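Local coordinates for peptidase M16 inactive domain family protein (Pseudomonas fluorescens, PDB 3GWB) that is of unproven function, belonging to the M16 peptidase family but lacking the HxxEH zinc motif of its active members, and so is probably not itself proteolytic, at residues A[154-159]-A[311-316]; A[234-239]-A[412-417]. All blocks are in the same frame, centred on the assembly; numbering follows the deposited sequence.

Interaction 1: residues A[154-159]-A[311-316]; sequences ELMKRL and PFMINL
Leu155, Met156 and Leu159 of helix 154-159 meet Pro311 and Met313 of strand 311-316, with the axes 11.0 Å apart at closest approach and their directions 140° apart. The contact is entirely apolar. Residues 156 and 313 are selenomethionines. Leu155 and Met313 reach toward each other, tip to tip. CD2 of Leu155 lies 4.0 Å from SE of Met313 and nearly as close to its methyl CE. The Met313 chain leaves the strand extended, with CG anti to the backbone N (chi1 -168°), and bends only at the last torsion (chi3 -53°). That bend lays the methyl beside the leucine.

Leu159 crosses Pro311 at about a right angle. Its CD2 comes 3.5 Å from CB of the proline. SE of Met156 sits more loosely in the same group, 4.3 Å from CE of Met313. It also lies near CG of Pro311.

On another side of the helix, NE of Arg158 forms a salt bridge with OE2 of Glu154 at 2.7 Å. The hydrogen bond within it is weak and bent.

This is helix-on-sheet packing in an alpha/beta domain. Helix 147-160 comes before the five-stranded mixed sheet in sequence and packs across one face of it. Leu155 also touches Met253 and Ala255 of strand 249-257, and both Leu155 and Leu159 reach Val414. Phe312 points away from the helix; its ring meets that of Phe303, and its side chain touches Leu408 and Met413. Strand 311-319 is an interior strand, held between strands 249-257 and 299-303.

Interaction 2: residues A[234-239]-A[412-417]; sequences AEPKAS and KMVIVS
The carboxylate of Glu235 has the side chain of Lys412 lying above its plane, with OE2 3.7 Å from CE. The two side chains cross at a slant. This is a contact with the carbon chain of the lysine, since NZ stays 5.0 Å from OE2. The other oxygen, OE1, forms a salt bridge with Arg309.

A water donates to Pro236 O at 2.9 Å and to Lys412 O at a doubtfully short 2.5 Å. Ile415 N gives a straight hydrogen bond to Ser239 O, 2.8 Å long with an N-H...O angle of 170°. CB of Ala238 rests 3.5 Å from Met413 O.

Ser239 and Val414 direct their side chains to the same face of the sheet. OG of Ser239 lies between its backbone N and carbonyl carbon (chi1 65°), which brings it 3.8 Å from CG1 of Val414. Pro236 CG makes a looser contact with CG2 of that valine.

The loop before strand 239-244 leads into the border of the mixed sheet, beside strand 414-419, to which 239-244 runs parallel. Helices 147-160 and 323-340 lie on opposite sides of strand 414-419: Val416 packs on Leu155 and Arg158, Ile415 on Leu327.

Interactions 1 and 2 lie side by side on one mixed sheet, their centres about 8 Å apart. Strand 249-257 separates the strand of interaction 1 from strand 414-419 of interaction 2. Helix 147-160 joins the two contacts directly. Arg158 NH1 approaches Ser239 OG at 3.2 Å in a weak, probable hydrogen bond. Leu159 O packs on Pro236 CG at 3.5 Å, and Arg158 O lies 3.5 Å from Pro236 CB. Their segments alternate along the chain, and the two contacts touch through Arg158 and Leu159. Both are structural contacts, and neither includes a bound metal or other ligand.

Interaction 1: residues A[154-159]-A[311-316]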
loop_
_atom_site.group_PDB
_atom_site.type_symbol
_atom_site.label_atom_id
_atom_site.label_comp_id
_atom_site.label_asym_id
_atom_site.label_seq_id
_atom_site.Cartn_x
_atom_site.Cartn_y
_atom_site.Cartn_z
ATOM N N GLU A 154 8.784 19.987 -8.527
ATOM C CA GLU A 154 9.528 21.209 -8.830
ATOM C C GLU A 154 11.021 21.024 -8.560
ATOM O O GLU A 154 11.856 21.493 -9.332
ATOM C CB GLU A 154 8.990 22.373 -7.989
ATOM C CG GLU A 154 9.802 23.669 -8.058
ATOM C CD GLU A 154 9.862 24.267 -9.454
ATOM O OE1 GLU A 154 8.907 24.063 -10.234
ATOM O OE2 GLU A 154 10.857 24.960 -9.764
ATOM N N LEU A 155 11.352 20.342 -7.466
ATOM C CA LEU A 155 12.750 20.113 -7.115
ATOM C C LEU A 155 13.453 19.288 -8.189
ATOM O O LEU A 155 14.593 19.577 -8.561
ATOM C CB LEU A 155 12.849 19.408 -5.756
ATOM C CG LEU A 155 14.257 19.113 -5.228
ATOM C CD1 LEU A 155 15.087 20.383 -5.219
ATOM C CD2 LEU A 155 14.164 18.532 -3.822
HETATM N N MSE A 156 12.776 18.262 -8.694
HETATM C CA MSE A 156 13.359 17.428 -9.734
HETATM C C MSE A 156 13.539 18.221 -11.028
HETATM O O MSE A 156 14.428 17.922 -11.817
HETATM C CB MSE A 156 12.500 16.181 -9.980
HETATM C CG MSE A 156 12.620 15.115 -8.884
HETATM SE SE MSE A 156 14.313 14.478 -8.648
HETATM C CE MSE A 156 14.380 13.183 -9.900
ATOM N N LYS A 157 12.707 19.235 -11.242
ATOM C CA LYS A 157 12.824 20.065 -12.441
ATOM C C LYS A 157 14.070 20.945 -12.362
ATOM O O LYS A 157 14.825 21.061 -13.330
ATOM C CB LYS A 157 11.600 20.968 -12.603
ATOM C CG LYS A 157 10.280 20.237 -12.803
ATOM C CD LYS A 157 9.118 21.227 -12.934
ATOM C CE LYS A 157 7.780 20.509 -12.971
ATOM N NZ LYS A 157 6.639 21.466 -12.972
ATOM N N ARG A 158 14.271 21.574 -11.208
ATOM C CA ARG A 158 15.418 22.453 -10.992
ATOM C C ARG A 158 16.732 21.680 -11.015
ATOM O O ARG A 158 17.753 22.173 -11.491
ATOM C CB ARG A 158 15.272 23.178 -9.649
ATOM C CG ARG A 158 14.225 24.289 -9.643
ATOM C CD ARG A 158 13.815 24.654 -8.225
ATOM N NE ARG A 158 12.848 25.747 -8.199
ATOM C CZ ARG A 158 13.177 27.034 -8.217
ATOM N NH1 ARG A 158 14.453 27.389 -8.255
ATOM N NH2 ARG A 158 12.231 27.966 -8.211
ATOM N N LEU A 159 16.687 20.452 -10.514
ATOM C CA LEU A 159 17.860 19.590 -10.439
ATOM C C LEU A 159 18.325 19.041 -11.789
ATOM O O LEU A 159 19.522 19.046 -12.089
ATOM C CB LEU A 159 17.556 18.414 -9.506
ATOM C CG LEU A 159 18.521 18.043 -8.378
ATOM C CD1 LEU A 159 18.623 19.189 -7.393
ATOM C CD2 LEU A 159 18.013 16.787 -7.667
ATOM N N PRO A 311 19.696 11.673 -7.541
ATOM C CA PRO A 311 19.791 12.772 -6.585
ATOM C C PRO A 311 20.107 12.386 -5.136
ATOM O O PRO A 311 19.963 11.234 -4.728
ATOM C CB PRO A 311 18.421 13.409 -6.698
ATOM C CG PRO A 311 17.539 12.179 -6.805
ATOM C CD PRO A 311 18.288 11.310 -7.796
ATOM N N PHE A 312 20.570 13.374 -4.381
ATOM C CA PHE A 312 20.812 13.222 -2.959
ATOM C C PHE A 312 19.752 14.190 -2.459
ATOM O O PHE A 312 19.691 15.338 -2.918
ATOM C CB PHE A 312 22.186 13.723 -2.524
ATOM C CG PHE A 312 22.293 13.907 -1.033
ATOM C CD1 PHE A 312 22.417 12.807 -0.184
ATOM C CD2 PHE A 312 22.199 15.180 -0.468
ATOM C CE1 PHE A 312 22.423 12.971 1.207
ATOM C CE2 PHE A 312 22.205 15.358 0.920
ATOM C CZ PHE A 312 22.324 14.250 1.760
HETATM N N MSE A 313 18.925 13.740 -1.524
HETATM C CA MSE A 313 17.846 14.577 -1.043
HETATM C C MSE A 313 17.575 14.453 0.451
HETATM O O MSE A 313 17.751 13.389 1.039
HETATM C CB MSE A 313 16.582 14.219 -1.829
HETATM C CG MSE A 313 15.418 15.170 -1.682
HETATM SE SE MSE A 313 14.088 14.661 -2.799
HETATM C CE MSE A 313 14.984 14.575 -4.365
ATOM N N ILE A 314 17.158 15.564 1.049
ATOM C CA ILE A 314 16.806 15.623 2.463
ATOM C C ILE A 314 15.403 16.195 2.493
ATOM O O ILE A 314 15.133 17.190 1.821
ATOM C CB ILE A 314 17.697 16.593 3.252
ATOM C CG1 ILE A 314 19.140 16.097 3.260
ATOM C CG2 ILE A 314 17.152 16.753 4.672
ATOM C CD1 ILE A 314 20.112 17.096 3.861
ATOM N N ASN A 315 14.508 15.582 3.255
ATOM C CA ASN A 315 13.148 16.104 3.330
ATOM C C ASN A 315 12.530 15.990 4.714
ATOM O O ASN A 315 12.837 15.077 5.478
ATOM C CB ASN A 315 12.250 15.403 2.316
ATOM C CG ASN A 315 12.087 13.938 2.609
ATOM O OD1 ASN A 315 12.997 13.140 2.380
ATOM N ND2 ASN A 315 10.927 13.570 3.134
ATOM N N LEU A 316 11.655 16.938 5.026
ATOM C CA LEU A 316 10.973 16.961 6.308
ATOM C C LEU A 316 9.799 17.921 6.234
ATOM O O LEU A 316 9.634 18.657 5.254
ATOM C CB LEU A 316 11.924 17.408 7.428
ATOM C CG LEU A 316 12.334 18.889 7.453
ATOM C CD1 LEU A 316 12.939 19.239 8.803
ATOM C CD2 LEU A 316 13.322 19.170 6.340
#

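Interaction 2: residues A[234-239]-A[412-417]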
loop_
_atom_site.group_PDB
_atom_site.type_symbol
_atom_site.label_atom_id
_atom_site.label_comp_id
_atom_site.label_asym_id
_atom_site.label_seq_id
_atom_site.Cartn_x
_atom_site.Cartn_y
_atom_site.Cartn_z
ATOM N N ALA A 234 23.727 17.822 -16.192
ATOM C CA ALA A 234 24.661 18.905 -15.940
ATOM C C ALA A 234 24.480 19.330 -14.491
ATOM O O ALA A 234 23.392 19.188 -13.933
ATOM C CB ALA A 234 24.371 20.072 -16.859
ATOM N N GLU A 235 25.545 19.840 -13.882
ATOM C CA GLU A 235 25.483 20.304 -12.499
ATOM C C GLU A 235 24.588 21.535 -12.440
ATOM O O GLU A 235 24.919 22.569 -13.012
ATOM C CB GLU A 235 26.881 20.684 -12.005
ATOM C CG GLU A 235 27.792 19.506 -11.716
ATOM C CD GLU A 235 27.438 18.819 -10.415
ATOM O OE1 GLU A 235 26.282 18.364 -10.282
ATOM O OE2 GLU A 235 28.313 18.739 -9.527
ATOM N N PRO A 236 23.444 21.443 -11.748
ATOM C CA PRO A 236 22.547 22.595 -11.654
ATOM C C PRO A 236 23.111 23.654 -10.710
ATOM O O PRO A 236 23.890 23.339 -9.810
ATOM C CB PRO A 236 21.268 21.977 -11.110
ATOM C CG PRO A 236 21.807 20.944 -10.175
ATOM C CD PRO A 236 22.904 20.300 -10.991
ATOM N N LYS A 237 22.719 24.906 -10.917
ATOM C CA LYS A 237 23.178 25.993 -10.058
ATOM C C LYS A 237 22.333 25.990 -8.785
ATOM O O LYS A 237 21.157 25.626 -8.816
ATOM C CB LYS A 237 23.033 27.341 -10.773
ATOM C CG LYS A 237 21.621 27.629 -11.262
ATOM C CD LYS A 237 21.475 29.052 -11.790
ATOM C CE LYS A 237 20.086 29.277 -12.374
ATOM N NZ LYS A 237 19.003 28.948 -11.394
ATOM N N ALA A 238 22.932 26.381 -7.665
ATOM C CA ALA A 238 22.205 26.419 -6.403
ATOM C C ALA A 238 21.066 27.427 -6.512
ATOM O O ALA A 238 21.226 28.495 -7.101
ATOM C CB ALA A 238 23.146 26.811 -5.263
ATOM N N SER A 239 19.912 27.084 -5.952
ATOM C CA SER A 239 18.773 27.988 -5.994
ATOM C C SER A 239 17.752 27.629 -4.928
ATOM O O SER A 239 17.753 26.513 -4.406
ATOM C CB SER A 239 18.110 27.956 -7.378
ATOM O OG SER A 239 17.536 26.689 -7.658
ATOM N N LYS A 412 26.120 23.663 -3.346
ATOM C CA LYS A 412 25.398 23.173 -4.517
ATOM C C LYS A 412 23.942 22.796 -4.278
ATOM O O LYS A 412 23.243 22.400 -5.214
ATOM C CB LYS A 412 26.126 21.962 -5.108
ATOM C CG LYS A 412 27.528 22.241 -5.624
ATOM C CD LYS A 412 28.082 21.002 -6.303
ATOM C CE LYS A 412 29.420 21.255 -6.997
ATOM N NZ LYS A 412 30.501 21.591 -6.036
HETATM N N MSE A 413 23.482 22.924 -3.039
HETATM C CA MSE A 413 22.108 22.560 -2.706
HETATM C C MSE A 413 21.032 23.393 -3.382
HETATM O O MSE A 413 21.128 24.621 -3.482
HETATM C CB MSE A 413 21.894 22.595 -1.188
HETATM C CG MSE A 413 22.355 21.333 -0.465
HETATM SE SE MSE A 413 21.290 19.888 -0.747
HETATM C CE MSE A 413 21.373 19.104 0.865
ATOM N N VAL A 414 20.016 22.686 -3.864
ATOM C CA VAL A 414 18.858 23.288 -4.505
ATOM C C VAL A 414 17.762 23.076 -3.476
ATOM O O VAL A 414 17.507 21.944 -3.051
ATOM C CB VAL A 414 18.485 22.551 -5.802
ATOM C CG1 VAL A 414 17.226 23.162 -6.406
ATOM C CG2 VAL A 414 19.638 22.625 -6.783
ATOM N N ILE A 415 17.122 24.158 -3.060
ATOM C CA ILE A 415 16.091 24.055 -2.049
ATOM C C ILE A 415 14.709 24.461 -2.540
ATOM O O ILE A 415 14.546 25.456 -3.242
ATOM C CB ILE A 415 16.473 24.903 -0.840
ATOM C CG1 ILE A 415 17.879 24.509 -0.381
ATOM C CG2 ILE A 415 15.463 24.711 0.280
ATOM C CD1 ILE A 415 18.479 25.462 0.617
ATOM N N VAL A 416 13.714 23.670 -2.161
ATOM C CA VAL A 416 12.343 23.941 -2.548
ATOM C C VAL A 416 11.421 23.670 -1.374
ATOM O O VAL A 416 11.406 22.566 -0.823
ATOM C CB VAL A 416 11.908 23.060 -3.738
ATOM C CG1 VAL A 416 10.458 23.349 -4.094
ATOM C CG2 VAL A 416 12.814 23.314 -4.931
ATOM N N SER A 417 10.659 24.685 -0.990
ATOM C CA SER A 417 9.715 24.561 0.107
ATOM C C SER A 417 8.304 24.828 -0.400
ATOM O O SER A 417 8.108 25.584 -1.349
ATOM C CB SER A 417 10.055 25.557 1.216
ATOM O OG SER A 417 10.050 26.881 0.718
HETATM O O HOH W 1 23.502 21.476 -7.564
#